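Local coordinates for ecto-NAD+ glycohydrolase (CD38 molecule) (Bos taurus, PDB 3GC6), which belongs to the ADP-ribosyl cyclase family of disulfide-rich proteins, pairing a mainly helical half with a parallel beta-sheet half, at residues A[58-72]-A[141-155]. The protein carries 1 engineered substitution. Residues are numbered along the deposited sequence; the frame is centred on the assembly and turned at random.
Sequences KDPCKATKEDYNSLI and CRTNYLSVFWEVLSE
Tyr145, in the first turn of helix 145-159, lays its ring against the loop 58-64. Ala63 CB stands over the centre of one ring face, 3.4 Å from the centroid and 5° off the normal, which identifies a CH-pi contact. The phenol donates to Asp67 OD2 (OH to OD2 2.7 Å) from above the carboxylate plane, while Thr64 N reaches the same oxygen from the opposite face, so OD2 is gripped by two donors, one on each face of the carboxylate. Water 1 ties the Tyr145 hydroxyl to Asp59 O, and water 2 joins Pro60 O to Tyr145 N. Tyr68 returns the grip: its OH donates to Tyr145 O at 2.6 Å, a carbonyl that also accepts Phe149 N within the helix. Phe149, its CG trans to the backbone N, turns its ring edge onto a face of Tyr68, planes 72° apart and centroids 5.5 Å apart, an edge-to-face pair. Farther along, Ile72 CD1 of helix 69-74 meets Val152 CG2 tip to tip at 3.7 Å. Lys65, bent at chi3 (-73°), crosses Glu155 at about a right angle and places NZ 3.0 Å from both OE1 and OE2, on their syn lone pairs: a bidentate salt bridge. At the other end the Cys61-Cys141 disulfide links the two segments covalently, flanked by Ala63 N donating to Thr143 O and Thr143 OG1 to Cys61 O. The contact belongs to the helical part of the fold: Phe51 of helix 44-55 and Trp120 pack on Phe149, helix 110-115 meets Leu71 and Leu153, and helix 182-187 touches Ser154 and Glu155.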
loop_
_atom_site.group_PDB
_atom_site.type_symbol
_atom_site.label_atom_id
_atom_site.label_comp_id
_atom_site.label_asym_id
_atom_site.label_seq_id
_atom_site.Cartn_x
_atom_site.Cartn_y
_atom_site.Cartn_z
ATOM N N LYS A 58 -4.551 0.639 29.407
ATOM C CA LYS A 58 -4.691 1.942 30.045
ATOM C C LYS A 58 -6.060 2.081 30.714
ATOM O O LYS A 58 -6.999 1.342 30.392
ATOM C CB LYS A 58 -4.457 3.049 29.008
ATOM C CG LYS A 58 -3.058 3.014 28.436
ATOM C CD LYS A 58 -2.853 4.143 27.463
ATOM C CE LYS A 58 -1.550 3.947 26.776
ATOM N NZ LYS A 58 -1.330 5.006 25.759
ATOM N N ASP A 59 -6.155 3.030 31.636
ATOM C CA ASP A 59 -7.422 3.388 32.295
ATOM C C ASP A 59 -8.398 3.796 31.184
ATOM O O ASP A 59 -8.162 4.779 30.471
ATOM C CB ASP A 59 -7.166 4.561 33.239
ATOM C CG ASP A 59 -8.414 4.977 34.024
ATOM O OD1 ASP A 59 -9.537 4.777 33.516
ATOM O OD2 ASP A 59 -8.250 5.476 35.170
ATOM N N PRO A 60 -9.486 3.032 31.004
ATOM C CA PRO A 60 -10.388 3.305 29.855
ATOM C C PRO A 60 -11.189 4.587 29.960
ATOM O O PRO A 60 -11.869 4.963 28.983
ATOM C CB PRO A 60 -11.306 2.072 29.788
ATOM C CG PRO A 60 -11.038 1.309 31.042
ATOM C CD PRO A 60 -9.808 1.781 31.716
ATOM N N CYS A 61 -11.120 5.269 31.118
ATOM C CA CYS A 61 -11.765 6.582 31.299
ATOM C C CYS A 61 -10.776 7.726 31.445
ATOM O O CYS A 61 -11.152 8.814 31.871
ATOM C CB CYS A 61 -12.751 6.536 32.476
ATOM S SG CYS A 61 -14.307 5.760 31.950
ATOM N N LYS A 62 -9.516 7.497 31.076
ATOM C CA LYS A 62 -8.554 8.587 31.078
ATOM C C LYS A 62 -7.927 8.826 29.723
ATOM O O LYS A 62 -6.787 9.276 29.639
ATOM C CB LYS A 62 -7.469 8.366 32.115
ATOM C CG LYS A 62 -7.954 8.561 33.513
ATOM C CD LYS A 62 -6.753 8.569 34.475
ATOM C CE LYS A 62 -7.192 8.706 35.925
ATOM N NZ LYS A 62 -8.003 9.929 36.111
ATOM N N ALA A 63 -8.661 8.544 28.650
ATOM C CA ALA A 63 -8.123 8.806 27.323
ATOM C C ALA A 63 -7.863 10.293 27.139
ATOM O O ALA A 63 -8.669 11.129 27.555
ATOM C CB ALA A 63 -9.086 8.322 26.227
ATOM N N THR A 64 -6.741 10.613 26.510
ATOM C CA THR A 64 -6.488 11.994 26.070
ATOM C C THR A 64 -6.195 12.057 24.558
ATOM O O THR A 64 -5.806 11.070 23.953
ATOM C CB THR A 64 -5.285 12.603 26.819
ATOM O OG1 THR A 64 -4.122 11.853 26.456
ATOM C CG2 THR A 64 -5.482 12.547 28.356
ATOM N N LYS A 65 -6.398 13.231 23.946
ATOM C CA LYS A 65 -6.062 13.416 22.535
ATOM C C LYS A 65 -4.621 12.996 22.236
ATOM O O LYS A 65 -4.346 12.371 21.202
ATOM C CB LYS A 65 -6.274 14.895 22.166
ATOM C CG LYS A 65 -7.737 15.288 22.306
ATOM C CD LYS A 65 -8.048 16.540 21.530
ATOM C CE LYS A 65 -7.465 17.746 22.190
ATOM N NZ LYS A 65 -8.250 18.982 21.826
ATOM N N GLU A 66 -3.721 13.318 23.165
ATOM C CA GLU A 66 -2.289 13.065 22.971
ATOM C C GLU A 66 -1.984 11.562 22.857
ATOM O O GLU A 66 -1.000 11.167 22.234
ATOM C CB GLU A 66 -1.461 13.690 24.109
ATOM C CG GLU A 66 -1.525 15.231 24.183
ATOM C CD GLU A 66 -2.872 15.791 24.629
ATOM O OE1 GLU A 66 -3.533 15.204 25.525
ATOM O OE2 GLU A 66 -3.272 16.844 24.067
ATOM N N ASP A 67 -2.809 10.718 23.480
ATOM C CA ASP A 67 -2.641 9.270 23.328
ATOM C C ASP A 67 -2.673 8.817 21.852
ATOM O O ASP A 67 -2.145 7.759 21.501
ATOM C CB ASP A 67 -3.710 8.503 24.110
ATOM C CG ASP A 67 -3.513 8.603 25.628
ATOM O OD1 ASP A 67 -2.361 8.775 26.063
ATOM O OD2 ASP A 67 -4.511 8.499 26.351
ATOM N N TYR A 68 -3.312 9.617 20.991
ATOM C CA TYR A 68 -3.474 9.222 19.582
ATOM C C TYR A 68 -2.513 9.970 18.641
ATOM O O TYR A 68 -2.525 9.756 17.418
ATOM C CB TYR A 68 -4.914 9.463 19.146
ATOM C CG TYR A 68 -5.893 8.423 19.652
ATOM C CD1 TYR A 68 -5.831 7.093 19.187
ATOM C CD2 TYR A 68 -6.893 8.763 20.582
ATOM C CE1 TYR A 68 -6.738 6.128 19.625
ATOM C CE2 TYR A 68 -7.808 7.788 21.026
ATOM C CZ TYR A 68 -7.730 6.491 20.545
ATOM O OH TYR A 68 -8.650 5.547 20.956
ATOM N N ASN A 69 -1.662 10.833 19.202
ATOM C CA ASN A 69 -0.758 11.592 18.323
ATOM C C ASN A 69 0.104 10.689 17.420
ATOM O O ASN A 69 0.237 10.961 16.221
ATOM C CB ASN A 69 0.102 12.629 19.110
ATOM C CG ASN A 69 -0.593 14.000 19.281
ATOM O OD1 ASN A 69 0.015 15.043 19.019
ATOM N ND2 ASN A 69 -1.854 14.009 19.723
ATOM N N SER A 70 0.689 9.624 17.967
ATOM C CA SER A 70 1.547 8.718 17.164
ATOM C C SER A 70 0.795 7.962 16.047
ATOM O O SER A 70 1.321 7.738 14.945
ATOM C CB SER A 70 2.286 7.729 18.068
ATOM O OG SER A 70 3.200 8.408 18.919
ATOM N N LEU A 71 -0.440 7.558 16.337
ATOM C CA LEU A 71 -1.290 6.923 15.329
ATOM C C LEU A 71 -1.620 7.926 14.210
ATOM O O LEU A 71 -1.509 7.602 13.017
ATOM C CB LEU A 71 -2.585 6.451 15.991
ATOM C CG LEU A 71 -3.562 5.817 14.992
ATOM C CD1 LEU A 71 -3.064 4.511 14.361
ATOM C CD2 LEU A 71 -4.883 5.598 15.689
ATOM N N ILE A 72 -2.036 9.133 14.591
ATOM C CA ILE A 72 -2.408 10.141 13.588
ATOM C C ILE A 72 -1.200 10.513 12.718
ATOM O O ILE A 72 -1.329 10.701 11.497
ATOM C CB ILE A 72 -3.042 11.378 14.266
ATOM C CG1 ILE A 72 -4.523 11.095 14.539
ATOM C CG2 ILE A 72 -2.840 12.660 13.407
ATOM C CD1 ILE A 72 -5.147 11.831 15.696
ATOM N N CYS A 141 -18.070 7.919 31.129
ATOM C CA CYS A 141 -17.054 8.962 31.025
ATOM C C CYS A 141 -16.970 9.439 29.600
ATOM O O CYS A 141 -17.010 8.635 28.685
ATOM C CB CYS A 141 -15.678 8.446 31.484
ATOM S SG CYS A 141 -15.044 7.068 30.515
ATOM N N ARG A 142 -16.852 10.752 29.422
ATOM C CA ARG A 142 -16.601 11.302 28.090
ATOM C C ARG A 142 -15.189 10.996 27.571
ATOM O O ARG A 142 -14.980 10.888 26.350
ATOM C CB ARG A 142 -16.873 12.815 28.101
ATOM C CG ARG A 142 -18.328 13.105 28.334
ATOM C CD ARG A 142 -18.649 14.599 28.356
ATOM N NE ARG A 142 -20.016 14.803 28.840
ATOM C CZ ARG A 142 -20.764 15.865 28.552
ATOM N NH1 ARG A 142 -20.283 16.829 27.772
ATOM N NH2 ARG A 142 -22.004 15.953 29.026
ATOM N N THR A 143 -14.246 10.837 28.508
ATOM C CA THR A 143 -12.836 10.696 28.200
ATOM C C THR A 143 -12.490 9.214 28.031
ATOM O O THR A 143 -11.563 8.697 28.679
ATOM C CB THR A 143 -11.949 11.322 29.316
ATOM O OG1 THR A 143 -12.381 10.845 30.583
ATOM C CG2 THR A 143 -12.080 12.864 29.286
ATOM N N ASN A 144 -13.224 8.562 27.139
ATOM C CA ASN A 144 -12.962 7.149 26.802
ATOM C C ASN A 144 -12.291 7.079 25.429
ATOM O O ASN A 144 -12.378 8.044 24.648
ATOM C CB ASN A 144 -14.263 6.362 26.825
ATOM C CG ASN A 144 -15.229 6.805 25.747
ATOM O OD1 ASN A 144 -16.166 7.587 26.007
ATOM N ND2 ASN A 144 -14.986 6.370 24.546
ATOM N N TYR A 145 -11.582 5.974 25.158
ATOM C CA TYR A 145 -10.754 5.891 23.964
ATOM C C TYR A 145 -11.538 5.966 22.632
ATOM O O TYR A 145 -11.022 6.499 21.625
ATOM C CB TYR A 145 -9.819 4.651 24.039
ATOM C CG TYR A 145 -8.644 4.978 24.928
ATOM C CD1 TYR A 145 -8.640 4.657 26.287
ATOM C CD2 TYR A 145 -7.580 5.721 24.426
ATOM C CE1 TYR A 145 -7.551 5.036 27.107
ATOM C CE2 TYR A 145 -6.498 6.104 25.213
ATOM C CZ TYR A 145 -6.482 5.750 26.556
ATOM O OH TYR A 145 -5.418 6.172 27.318
ATOM N N LEU A 146 -12.769 5.457 22.614
ATOM C CA LEU A 146 -13.555 5.508 21.368
ATOM C C LEU A 146 -13.977 6.949 21.064
ATOM O O LEU A 146 -13.733 7.476 19.979
ATOM C CB LEU A 146 -14.750 4.546 21.456
ATOM C CG LEU A 146 -15.791 4.629 20.340
ATOM C CD1 LEU A 146 -15.137 4.398 19.025
ATOM C CD2 LEU A 146 -16.917 3.589 20.601
ATOM N N SER A 147 -14.574 7.616 22.050
ATOM C CA SER A 147 -15.019 9.001 21.880
ATOM C C SER A 147 -13.854 9.946 21.588
ATOM O O SER A 147 -13.932 10.798 20.674
ATOM C CB SER A 147 -15.759 9.462 23.158
ATOM O OG SER A 147 -16.922 8.678 23.357
ATOM N N VAL A 148 -12.762 9.801 22.351
ATOM C CA VAL A 148 -11.606 10.665 22.165
ATOM C C VAL A 148 -10.964 10.472 20.776
ATOM O O VAL A 148 -10.537 11.435 20.125
ATOM C CB VAL A 148 -10.610 10.527 23.330
ATOM C CG1 VAL A 148 -9.323 11.244 22.999
ATOM C CG2 VAL A 148 -11.273 11.096 24.583
ATOM N N PHE A 149 -10.930 9.238 20.281
ATOM C CA PHE A 149 -10.415 8.985 18.927
ATOM C C PHE A 149 -11.187 9.845 17.917
ATOM O O PHE A 149 -10.600 10.555 17.081
ATOM C CB PHE A 149 -10.600 7.512 18.560
ATOM C CG PHE A 149 -10.320 7.224 17.120
ATOM C CD1 PHE A 149 -9.008 7.022 16.667
ATOM C CD2 PHE A 149 -11.363 7.172 16.211
ATOM C CE1 PHE A 149 -8.752 6.742 15.272
ATOM C CE2 PHE A 149 -11.117 6.908 14.847
ATOM C CZ PHE A 149 -9.820 6.689 14.398
ATOM N N TRP A 150 -12.516 9.770 17.961
ATOM C CA TRP A 150 -13.285 10.484 16.922
ATOM C C TRP A 150 -13.155 12.001 17.115
ATOM O O TRP A 150 -13.215 12.756 16.146
ATOM C CB TRP A 150 -14.742 10.015 16.929
ATOM C CG TRP A 150 -14.857 8.646 16.359
ATOM C CD1 TRP A 150 -15.143 7.497 17.042
ATOM C CD2 TRP A 150 -14.692 8.263 14.985
ATOM N NE1 TRP A 150 -15.153 6.408 16.182
ATOM C CE2 TRP A 150 -14.865 6.864 14.907
ATOM C CE3 TRP A 150 -14.372 8.962 13.813
ATOM C CZ2 TRP A 150 -14.773 6.162 13.678
ATOM C CZ3 TRP A 150 -14.262 8.274 12.617
ATOM C CH2 TRP A 150 -14.461 6.884 12.545
ATOM N N GLU A 151 -13.002 12.433 18.365
ATOM C CA GLU A 151 -12.831 13.863 18.642
ATOM C C GLU A 151 -11.512 14.338 18.031
ATOM O O GLU A 151 -11.486 15.356 17.311
ATOM C CB GLU A 151 -12.915 14.097 20.166
ATOM C CG GLU A 151 -12.252 15.297 20.777
ATOM C CD GLU A 151 -12.053 15.042 22.291
ATOM O OE1 GLU A 151 -13.032 14.608 22.948
ATOM O OE2 GLU A 151 -10.935 15.202 22.814
ATOM N N VAL A 152 -10.399 13.646 18.292
ATOM C CA VAL A 152 -9.133 14.155 17.804
ATOM C C VAL A 152 -9.028 13.966 16.284
ATOM O O VAL A 152 -8.476 14.823 15.581
ATOM C CB VAL A 152 -7.916 13.558 18.557
ATOM C CG1 VAL A 152 -7.863 12.087 18.395
ATOM C CG2 VAL A 152 -6.613 14.251 18.082
ATOM N N LEU A 153 -9.556 12.859 15.776
ATOM C CA LEU A 153 -9.550 12.698 14.317
ATOM C C LEU A 153 -10.340 13.828 13.674
ATOM O O LEU A 153 -9.930 14.374 12.637
ATOM C CB LEU A 153 -10.119 11.346 13.869
ATOM C CG LEU A 153 -9.617 10.859 12.501
ATOM C CD1 LEU A 153 -8.110 10.499 12.538
ATOM C CD2 LEU A 153 -10.475 9.695 12.029
ATOM N N SER A 154 -11.476 14.145 14.271
ATOM C CA SER A 154 -12.345 15.241 13.747
ATOM C C SER A 154 -11.621 16.576 13.736
ATOM O O SER A 154 -11.724 17.362 12.779
ATOM C CB SER A 154 -13.599 15.387 14.619
ATOM O OG SER A 154 -14.494 14.328 14.390
ATOM N N GLU A 155 -10.921 16.877 14.826
ATOM C CA GLU A 155 -10.138 18.139 14.910
ATOM C C GLU A 155 -9.111 18.228 13.821
ATOM O O GLU A 155 -8.982 19.263 13.154
ATOM C CB GLU A 155 -9.428 18.247 16.267
ATOM C CG GLU A 155 -10.389 18.410 17.420
ATOM C CD GLU A 155 -9.685 18.642 18.755
ATOM O OE1 GLU A 155 -8.495 18.304 18.875
ATOM O OE2 GLU A 155 -10.344 19.137 19.696
HETATM O O HOH W 1 -5.832 6.149 30.027
HETATM O O HOH W 2 -11.872 3.572 26.727
#